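Local coordinates for protein UDP-N-acetylglucosamine 4-epimerase (Bacillus cereus, PDB 3M2P) that probably interconverts UDP-N-acetylglucosamine and its C4 epimer UDP-N-acetylgalactosamine, as a member of the NAD(P)-dependent epimerase/dehydratase family, at residues 16-21 / 204-209; 222-227 / 274-279; 64-69 / 99-104. One frame throughout, in Å; residues are numbered along the deposited sequence.

Contact 1. Residues 16-21 / 204-209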
loop_
_atom_site.group_PDB
_atom_site.type_symbol
_atom_site.label_atom_id
_atom_site.label_comp_id
_atom_site.label_asym_id
_atom_site.label_seq_id
_atom_site.Cartn_x
_atom_site.Cartn_y
_atom_site.Cartn_z
ATOM N N GLN A 16 -10.352 -22.383 -6.489
ATOM C CA GLN A 16 -10.678 -23.706 -7.042
ATOM C C GLN A 16 -9.549 -24.332 -7.873
ATOM O O GLN A 16 -9.321 -25.534 -7.797
ATOM C CB GLN A 16 -11.985 -23.656 -7.840
ATOM C CG GLN A 16 -13.210 -23.365 -6.977
ATOM C CD GLN A 16 -14.521 -23.458 -7.751
ATOM O OE1 GLN A 16 -14.893 -22.539 -8.500
ATOM N NE2 GLN A 16 -15.239 -24.569 -7.562
ATOM N N TYR A 17 -8.851 -23.519 -8.662
ATOM C CA TYR A 17 -7.639 -23.959 -9.345
ATOM C C TYR A 17 -6.554 -24.377 -8.348
ATOM O O TYR A 17 -5.932 -25.424 -8.509
ATOM C CB TYR A 17 -7.100 -22.851 -10.243
ATOM C CG TYR A 17 -7.854 -22.687 -11.538
ATOM C CD1 TYR A 17 -7.440 -23.334 -12.683
ATOM C CD2 TYR A 17 -8.984 -21.879 -11.617
ATOM C CE1 TYR A 17 -8.123 -23.187 -13.867
ATOM C CE2 TYR A 17 -9.673 -21.726 -12.803
ATOM C CZ TYR A 17 -9.238 -22.385 -13.922
ATOM O OH TYR A 17 -9.906 -22.249 -15.111
ATOM N N VAL A 18 -6.342 -23.547 -7.326
ATOM C CA VAL A 18 -5.322 -23.780 -6.300
ATOM C C VAL A 18 -5.592 -24.999 -5.433
ATOM O O VAL A 18 -4.672 -25.718 -5.069
ATOM C CB VAL A 18 -5.170 -22.564 -5.363
ATOM C CG1 VAL A 18 -4.520 -22.979 -4.040
ATOM C CG2 VAL A 18 -4.375 -21.465 -6.043
ATOM N N VAL A 19 -6.859 -25.211 -5.086
ATOM C CA VAL A 19 -7.266 -26.349 -4.267
ATOM C C VAL A 19 -6.951 -27.658 -4.969
ATOM O O VAL A 19 -6.410 -28.571 -4.357
ATOM C CB VAL A 19 -8.774 -26.293 -3.920
ATOM C CG1 VAL A 19 -9.330 -27.692 -3.650
ATOM C CG2 VAL A 19 -9.012 -25.361 -2.743
ATOM N N GLU A 20 -7.275 -27.751 -6.255
ATOM C CA GLU A 20 -7.035 -28.995 -6.976
ATOM C C GLU A 20 -5.550 -29.230 -7.290
ATOM O O GLU A 20 -5.095 -30.372 -7.330
ATOM C CB GLU A 20 -7.912 -29.106 -8.228
ATOM C CG GLU A 20 -7.500 -28.234 -9.378
ATOM C CD GLU A 20 -8.002 -28.795 -10.692
ATOM O OE1 GLU A 20 -8.540 -29.927 -10.652
ATOM O OE2 GLU A 20 -7.861 -28.119 -11.751
ATOM N N SER A 21 -4.797 -28.153 -7.499
ATOM C CA SER A 21 -3.350 -28.259 -7.652
ATOM C C SER A 21 -2.748 -28.899 -6.411
ATOM O O SER A 21 -1.835 -29.714 -6.506
ATOM C CB SER A 21 -2.722 -26.883 -7.880
ATOM O OG SER A 21 -2.991 -26.416 -9.189
ATOM N N ASP A 204 -1.753 -21.860 -14.244
ATOM C CA ASP A 204 -0.360 -21.499 -14.002
ATOM C C ASP A 204 -0.155 -20.711 -12.709
ATOM O O ASP A 204 0.936 -20.700 -12.151
ATOM C CB ASP A 204 0.174 -20.664 -15.164
ATOM C CG ASP A 204 0.445 -21.495 -16.414
ATOM O OD1 ASP A 204 0.817 -22.691 -16.285
ATOM O OD2 ASP A 204 0.294 -20.933 -17.524
ATOM N N ALA A 205 -1.195 -20.027 -12.249
ATOM C CA ALA A 205 -1.123 -19.303 -10.991
ATOM C C ALA A 205 -1.205 -20.279 -9.818
ATOM O O ALA A 205 -0.487 -20.142 -8.813
ATOM C CB ALA A 205 -2.230 -18.267 -10.906
ATOM N N ALA A 206 -2.086 -21.266 -9.953
ATOM C CA ALA A 206 -2.168 -22.338 -8.977
ATOM C C ALA A 206 -0.858 -23.115 -8.982
ATOM O O ALA A 206 -0.460 -23.664 -7.957
ATOM C CB ALA A 206 -3.331 -23.243 -9.277
ATOM N N LYS A 207 -0.184 -23.150 -10.133
ATOM C CA LYS A 207 1.110 -23.828 -10.229
ATOM C C LYS A 207 2.158 -23.118 -9.387
ATOM O O LYS A 207 2.879 -23.754 -8.618
ATOM C CB LYS A 207 1.590 -23.946 -11.680
ATOM C CG LYS A 207 2.971 -24.609 -11.836
ATOM C CD LYS A 207 3.272 -24.895 -13.298
ATOM C CE LYS A 207 4.565 -25.664 -13.505
ATOM N NZ LYS A 207 5.733 -24.798 -13.820
ATOM N N SER A 208 2.234 -21.799 -9.533
ATOM C CA SER A 208 3.199 -21.006 -8.788
ATOM C C SER A 208 2.943 -21.075 -7.273
ATOM O O SER A 208 3.874 -20.979 -6.473
ATOM C CB SER A 208 3.200 -19.556 -9.278
ATOM O OG SER A 208 1.950 -18.935 -9.031
ATOM N N VAL A 209 1.683 -21.241 -6.879
ATOM C CA VAL A 209 1.371 -21.443 -5.465
ATOM C C VAL A 209 2.048 -22.728 -4.978
ATOM O O VAL A 209 2.700 -22.751 -3.934
ATOM C CB VAL A 209 -0.160 -21.490 -5.195
ATOM C CG1 VAL A 209 -0.441 -22.122 -3.856
ATOM C CG2 VAL A 209 -0.757 -20.098 -5.245
#

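Contact 2. Residues 222-227 / 274-279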
loop_
_atom_site.group_PDB
_atom_site.type_symbol
_atom_site.label_atom_id
_atom_site.label_comp_id
_atom_site.label_asym_id
_atom_site.label_seq_id
_atom_site.Cartn_x
_atom_site.Cartn_y
_atom_site.Cartn_z
ATOM N N PHE A 222 7.443 -11.953 -4.945
ATOM C CA PHE A 222 7.715 -12.387 -6.302
ATOM C C PHE A 222 6.628 -11.987 -7.320
ATOM O O PHE A 222 5.439 -12.110 -7.036
ATOM C CB PHE A 222 7.888 -13.900 -6.321
ATOM C CG PHE A 222 8.762 -14.427 -5.220
ATOM C CD1 PHE A 222 8.222 -14.780 -3.999
ATOM C CD2 PHE A 222 10.118 -14.601 -5.418
ATOM C CE1 PHE A 222 9.014 -15.274 -3.004
ATOM C CE2 PHE A 222 10.921 -15.094 -4.413
ATOM C CZ PHE A 222 10.371 -15.434 -3.215
ATOM N N ASN A 223 7.041 -11.515 -8.501
ATOM C CA ASN A 223 6.112 -11.319 -9.607
ATOM C C ASN A 223 5.804 -12.682 -10.191
ATOM O O ASN A 223 6.722 -13.434 -10.515
ATOM C CB ASN A 223 6.727 -10.461 -10.717
ATOM C CG ASN A 223 7.011 -9.044 -10.287
ATOM O OD1 ASN A 223 7.783 -8.333 -10.931
ATOM N ND2 ASN A 223 6.392 -8.620 -9.203
ATOM N N ILE A 224 4.530 -13.016 -10.329
ATOM C CA ILE A 224 4.168 -14.220 -11.064
ATOM C C ILE A 224 3.457 -13.857 -12.367
ATOM O O ILE A 224 2.228 -13.852 -12.438
ATOM C CB ILE A 224 3.296 -15.200 -10.245
ATOM C CG1 ILE A 224 3.907 -15.475 -8.865
ATOM C CG2 ILE A 224 3.115 -16.492 -11.020
ATOM C CD1 ILE A 224 5.188 -16.293 -8.882
ATOM N N GLY A 225 4.246 -13.542 -13.393
ATOM C CA GLY A 225 3.727 -13.263 -14.720
ATOM C C GLY A 225 3.837 -14.459 -15.650
ATOM O O GLY A 225 4.426 -15.480 -15.301
ATOM N N SER A 226 3.283 -14.323 -16.851
ATOM C CA SER A 226 3.218 -15.432 -17.802
ATOM C C SER A 226 4.238 -15.342 -18.931
ATOM O O SER A 226 4.741 -16.369 -19.396
ATOM C CB SER A 226 1.823 -15.527 -18.403
ATOM O OG SER A 226 1.431 -14.268 -18.923
ATOM N N GLY A 227 4.546 -14.135 -19.387
ATOM C CA GLY A 227 5.347 -14.017 -20.593
ATOM C C GLY A 227 5.511 -12.623 -21.167
ATOM O O GLY A 227 6.563 -12.014 -20.924
ATOM N N LEU A 274 12.136 -19.626 -7.272
ATOM C CA LEU A 274 11.016 -20.555 -7.176
ATOM C C LEU A 274 11.087 -21.652 -8.238
ATOM O O LEU A 274 10.212 -22.519 -8.290
ATOM C CB LEU A 274 9.676 -19.811 -7.245
ATOM C CG LEU A 274 9.003 -19.428 -5.922
ATOM C CD1 LEU A 274 9.961 -18.764 -4.937
ATOM C CD2 LEU A 274 7.805 -18.548 -6.177
ATOM N N ASP A 275 12.139 -21.628 -9.057
ATOM C CA ASP A 275 12.256 -22.541 -10.198
ATOM C C ASP A 275 10.903 -22.619 -10.906
ATOM O O ASP A 275 10.411 -23.706 -11.198
ATOM C CB ASP A 275 12.703 -23.958 -9.769
ATOM C CG ASP A 275 13.943 -23.961 -8.847
ATOM O OD1 ASP A 275 15.030 -23.479 -9.269
ATOM O OD2 ASP A 275 13.831 -24.477 -7.704
ATOM N N PHE A 276 10.288 -21.466 -11.157
ATOM C CA PHE A 276 8.926 -21.437 -11.696
ATOM C C PHE A 276 8.810 -20.922 -13.134
ATOM O O PHE A 276 9.375 -19.888 -13.493
ATOM C CB PHE A 276 7.974 -20.630 -10.800
ATOM C CG PHE A 276 6.666 -20.309 -11.470
ATOM C CD1 PHE A 276 5.673 -21.274 -11.584
ATOM C CD2 PHE A 276 6.440 -19.058 -12.031
ATOM C CE1 PHE A 276 4.475 -20.992 -12.221
ATOM C CE2 PHE A 276 5.239 -18.770 -12.667
ATOM C CZ PHE A 276 4.261 -19.741 -12.762
ATOM N N SER A 277 8.051 -21.638 -13.951
ATOM C CA SER A 277 7.734 -21.141 -15.268
ATOM C C SER A 277 6.336 -21.624 -15.626
ATOM O O SER A 277 5.878 -22.635 -15.098
ATOM C CB SER A 277 8.768 -21.623 -16.283
ATOM O OG SER A 277 8.804 -23.045 -16.341
ATOM N N THR A 278 5.655 -20.899 -16.505
ATOM C CA THR A 278 4.282 -21.228 -16.871
ATOM C C THR A 278 4.220 -22.429 -17.798
ATOM O O THR A 278 5.043 -22.558 -18.706
ATOM C CB THR A 278 3.620 -20.064 -17.616
ATOM O OG1 THR A 278 4.488 -19.614 -18.672
ATOM C CG2 THR A 278 3.333 -18.924 -16.662
ATOM N N ASP A 279 3.235 -23.295 -17.581
ATOM C CA ASP A 279 2.952 -24.367 -18.526
ATOM C C ASP A 279 2.367 -23.781 -19.820
ATOM O O ASP A 279 2.738 -24.193 -20.917
ATOM C CB ASP A 279 1.984 -25.394 -17.928
ATOM C CG ASP A 279 2.620 -26.265 -16.842
ATOM O OD1 ASP A 279 3.858 -26.224 -16.659
ATOM O OD2 ASP A 279 1.867 -27.007 -16.167
HETATM O O HOH W 1 4.358 -18.476 -20.988
#

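Contact 3. Residues 64-69 / 99-104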
loop_
_atom_site.group_PDB
_atom_site.type_symbol
_atom_site.label_atom_id
_atom_site.label_comp_id
_atom_site.label_asym_id
_atom_site.label_seq_id
_atom_site.Cartn_x
_atom_site.Cartn_y
_atom_site.Cartn_z
ATOM N N ASP A 64 -0.551 -27.508 8.084
ATOM C CA ASP A 64 0.891 -27.396 7.885
ATOM C C ASP A 64 1.307 -26.138 7.128
ATOM O O ASP A 64 2.372 -25.568 7.381
ATOM C CB ASP A 64 1.400 -28.615 7.125
ATOM C CG ASP A 64 1.154 -29.906 7.869
ATOM O OD1 ASP A 64 1.757 -30.093 8.955
ATOM O OD2 ASP A 64 0.363 -30.734 7.357
ATOM N N ALA A 65 0.482 -25.727 6.175
ATOM C CA ALA A 65 0.754 -24.523 5.407
ATOM C C ALA A 65 -0.553 -23.799 5.167
ATOM O O ALA A 65 -1.619 -24.390 5.333
ATOM C CB ALA A 65 1.419 -24.869 4.089
ATOM N N VAL A 66 -0.470 -22.526 4.778
ATOM C CA VAL A 66 -1.654 -21.734 4.459
ATOM C C VAL A 66 -1.465 -20.981 3.145
ATOM O O VAL A 66 -0.448 -20.329 2.943
ATOM C CB VAL A 66 -1.982 -20.726 5.601
ATOM C CG1 VAL A 66 -3.116 -19.790 5.208
ATOM C CG2 VAL A 66 -2.323 -21.463 6.881
ATOM N N VAL A 67 -2.437 -21.094 2.245
ATOM C CA VAL A 67 -2.513 -20.220 1.075
ATOM C C VAL A 67 -3.588 -19.166 1.356
ATOM O O VAL A 67 -4.747 -19.504 1.589
ATOM C CB VAL A 67 -2.868 -20.999 -0.232
ATOM C CG1 VAL A 67 -2.790 -20.084 -1.458
ATOM C CG2 VAL A 67 -1.954 -22.200 -0.417
ATOM N N HIS A 68 -3.209 -17.893 1.355
ATOM C CA HIS A 68 -4.140 -16.820 1.689
ATOM C C HIS A 68 -4.677 -16.131 0.437
ATOM O O HIS A 68 -4.061 -15.199 -0.098
ATOM C CB HIS A 68 -3.458 -15.817 2.615
ATOM C CG HIS A 68 -4.342 -14.692 3.053
ATOM N ND1 HIS A 68 -5.709 -14.825 3.184
ATOM C CD2 HIS A 68 -4.049 -13.419 3.411
ATOM C CE1 HIS A 68 -6.219 -13.678 3.592
ATOM N NE2 HIS A 68 -5.235 -12.810 3.740
ATOM N N LEU A 69 -5.834 -16.593 -0.026
ATOM C CA LEU A 69 -6.395 -16.122 -1.290
ATOM C C LEU A 69 -7.577 -15.175 -1.103
ATOM O O LEU A 69 -7.884 -14.386 -1.995
ATOM C CB LEU A 69 -6.831 -17.304 -2.149
ATOM C CG LEU A 69 -5.783 -18.353 -2.513
ATOM C CD1 LEU A 69 -6.450 -19.458 -3.290
ATOM C CD2 LEU A 69 -4.642 -17.756 -3.323
ATOM N N ASN A 99 -0.426 -21.458 15.995
ATOM C CA ASN A 99 -0.357 -22.867 15.618
ATOM C C ASN A 99 1.021 -23.263 15.098
ATOM O O ASN A 99 1.255 -24.406 14.696
ATOM C CB ASN A 99 -1.431 -23.184 14.588
ATOM C CG ASN A 99 -2.819 -23.202 15.189
ATOM O OD1 ASN A 99 -3.160 -24.116 15.945
ATOM N ND2 ASN A 99 -3.631 -22.196 14.857
ATOM N N ASN A 100 1.929 -22.294 15.138
ATOM C CA ASN A 100 3.286 -22.441 14.628
ATOM C C ASN A 100 3.394 -22.787 13.134
ATOM O O ASN A 100 4.262 -23.563 12.730
ATOM C CB ASN A 100 4.084 -23.423 15.480
ATOM C CG ASN A 100 5.462 -22.885 15.835
ATOM O OD1 ASN A 100 5.597 -22.018 16.712
ATOM N ND2 ASN A 100 6.494 -23.386 15.147
ATOM N N ILE A 101 2.509 -22.204 12.324
ATOM C CA ILE A 101 2.605 -22.300 10.871
ATOM C C ILE A 101 3.463 -21.162 10.338
ATOM O O ILE A 101 3.330 -20.018 10.761
ATOM C CB ILE A 101 1.237 -22.179 10.173
ATOM C CG1 ILE A 101 0.371 -23.418 10.389
ATOM C CG2 ILE A 101 1.436 -21.962 8.703
ATOM C CD1 ILE A 101 -0.750 -23.197 11.360
ATOM N N SER A 102 4.347 -21.459 9.401
ATOM C CA SER A 102 5.128 -20.380 8.822
ATOM C C SER A 102 5.145 -20.416 7.303
ATOM O O SER A 102 5.325 -19.385 6.675
ATOM C CB SER A 102 6.531 -20.323 9.434
ATOM O OG SER A 102 6.909 -21.595 9.927
ATOM N N ASN A 103 4.931 -21.598 6.724
ATOM C CA ASN A 103 4.850 -21.739 5.267
ATOM C C ASN A 103 3.532 -21.212 4.698
ATOM O O ASN A 103 2.562 -21.960 4.546
ATOM C CB ASN A 103 5.052 -23.189 4.835
ATOM C CG ASN A 103 5.401 -23.305 3.369
ATOM O OD1 ASN A 103 5.398 -24.396 2.781
ATOM N ND2 ASN A 103 5.715 -22.169 2.766
ATOM N N ILE A 104 3.516 -19.922 4.370
ATOM C CA ILE A 104 2.308 -19.229 3.950
ATOM C C ILE A 104 2.497 -18.580 2.586
ATOM O O ILE A 104 3.561 -18.054 2.294
ATOM C CB ILE A 104 1.966 -18.129 4.958
ATOM C CG1 ILE A 104 1.711 -18.733 6.333
ATOM C CG2 ILE A 104 0.769 -17.322 4.505
ATOM C CD1 ILE A 104 1.978 -17.763 7.443
#

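Contact 1. Residues 16-21 / 204-209
Y17 meets A206 through its backbone carbonyl and its CB, not through its ring. The flat group that takes part is the peptide carbonyl of Y17, held on both faces by S21. S21 OG stands above one face, 37° out of the carbonyl plane, and bonds to Y17 O at 3.2 Å. S21 N reaches the same oxygen from the opposite face with the usual helical bond. The methyl A206 CB lies 3.5 Å from this oxygen, Y17 O. The Y17 ring is turned away from 204-209; Y17 OH is hydrogen-bonded to F166 N, and the side chain also packs on A202 and K203 of helix 202-212.

A206 is the central residue. Its methyl sits among Y17, V18 and S21, with A206 CB 3.9 Å from Y17 CB. V18 presents one branch: V18 CG2, anti to its own carbonyl carbon, lies 3.8 Å from A206 CB. The same branch continues to V209, where V18 CG2 and V209 CG2 are 3.9 Å apart. These valines meet at about a right angle. No hydrogen bond joins the two segments; the contact rests on apolar groups and on S21 folded onto its own helix. The small A206 is consistent with the close approach of the two helices. V18 CA and A206 CA are 4.4 Å apart, and the helix segments cross at -50°.

V18 also lies beside L14, which binds UDP in this protein, though none is bound to this chain. The turn into helix 13-24 and its first residues carry a GxGxxG-like pattern, consistent with a Rossmann nucleotide-binding motif. Helices 13-24 and 202-212 both pack on the main sheet. V19 packs on P29 and I31 of strand 28-33, while V209 packs on L158 and A205 on F160, both of strand 154-164.

Contact 2. Residues 222-227 / 274-279
L274 lays one methyl over a face of the F222 ring. L274 CD1 is 3.9 Å from the ring centroid and 18° off the ring normal, a CH-pi contact. It stands slightly toward the rim, above CE2 and CZ. The other branch turns to I224, where L274 CD2 and I224 CD1 approach loosely at 4.4 Å.

I224 is the second main residue. Its CG2 branch is anti to the backbone N, which sends it to F276. I224 CG2 lies 3.5 Å from F276 CE2, and the two side chains meet at about a right angle. The methyl approaches the ring obliquely, while G225 O lies near the ring plane at its edge. F276 and I224 both pack on S208 of helix 202-212.

Strand 220-224 pairs in parallel with strand 154-164 in the main sheet of this Rossmann-like fold. Segment 274-279 lies in the loop between helices 268-273 and 282-293. D275 leaves the helical conformation with positive phi. End to end, 274-278 and 222-226 run in directions 17° apart.

T278 closes the far end of the contact. T278 CG2 lies 3.9 Å from G225 O. A water bridges the two segments: it donates to S226 O at 2.7 Å and accepts from T278 OG1 at 2.6 Å. S226 OG bonds elsewhere, to F199 O.

Contact 3. Residues 64-69 / 99-104
V66 and N103 are joined by the hydrogen bond across this contact. V66 N donates to N103 O at 3.1 Å with an angle of 159° at the hydrogen. This bond belongs to the parallel pairing of strands 65-68 and 103-109, with V66 opposite I104. The V66 backbone is also hydrogen-bonded to V105, further along the second strand. N103 is the centre of an inverse gamma turn at the start of its strand.

I104 CA also lies 3.1 Å from V66 O, a bent CA-H...O contact. The same oxygen, V66 O, lies 3.6 Å from I104 CG2, the branch anti to the backbone N.

The apolar contacts lie mainly on the sheet face that carries V66 and I104. V66 CB meets I104 CG1 at 4.3 Å. V66 CG2 meets I101 CG2 at 4.2 Å, and I101 CG2 also lies 4.0 Å from D64 O. A65 and N103 lie on the other face, with A65 CB and N103 CB 4.1 Å apart.

The two strands belong to a beta-alpha-beta unit with helix 83-98 as the crossover. The helix ends in a Schellman motif at N100, and I101 leads into the second strand. V66 packs on C96 of that helix. Strand 4-8 pairs with the other edge of strand 65-68, where the V67 backbone is hydrogen-bonded to A6 and T8.

In the fold
Along the chain, contact 3 falls between the two segments of contact 1, and contact 2 follows both. Centres of contacts 1 and 3 are about 15 Å apart. They touch where V209 and V18 pack on V67 and L69. Contacts 1 and 2 have centres about 12 Å apart. Contact 2 packs against helix 202-212 of contact 1 and uses the next strand, 220-224. K207 NZ probably bonds to S277 O, and D204 OD1 to D279 N. Contacts 2 and 3 are about 21 Å apart by centres, about 8 Å by nearest atoms. In this Rossmann-like fold, contact 3 lies within the sheet, contact 1 between two helices packed on it, and contact 2 between strand and loop.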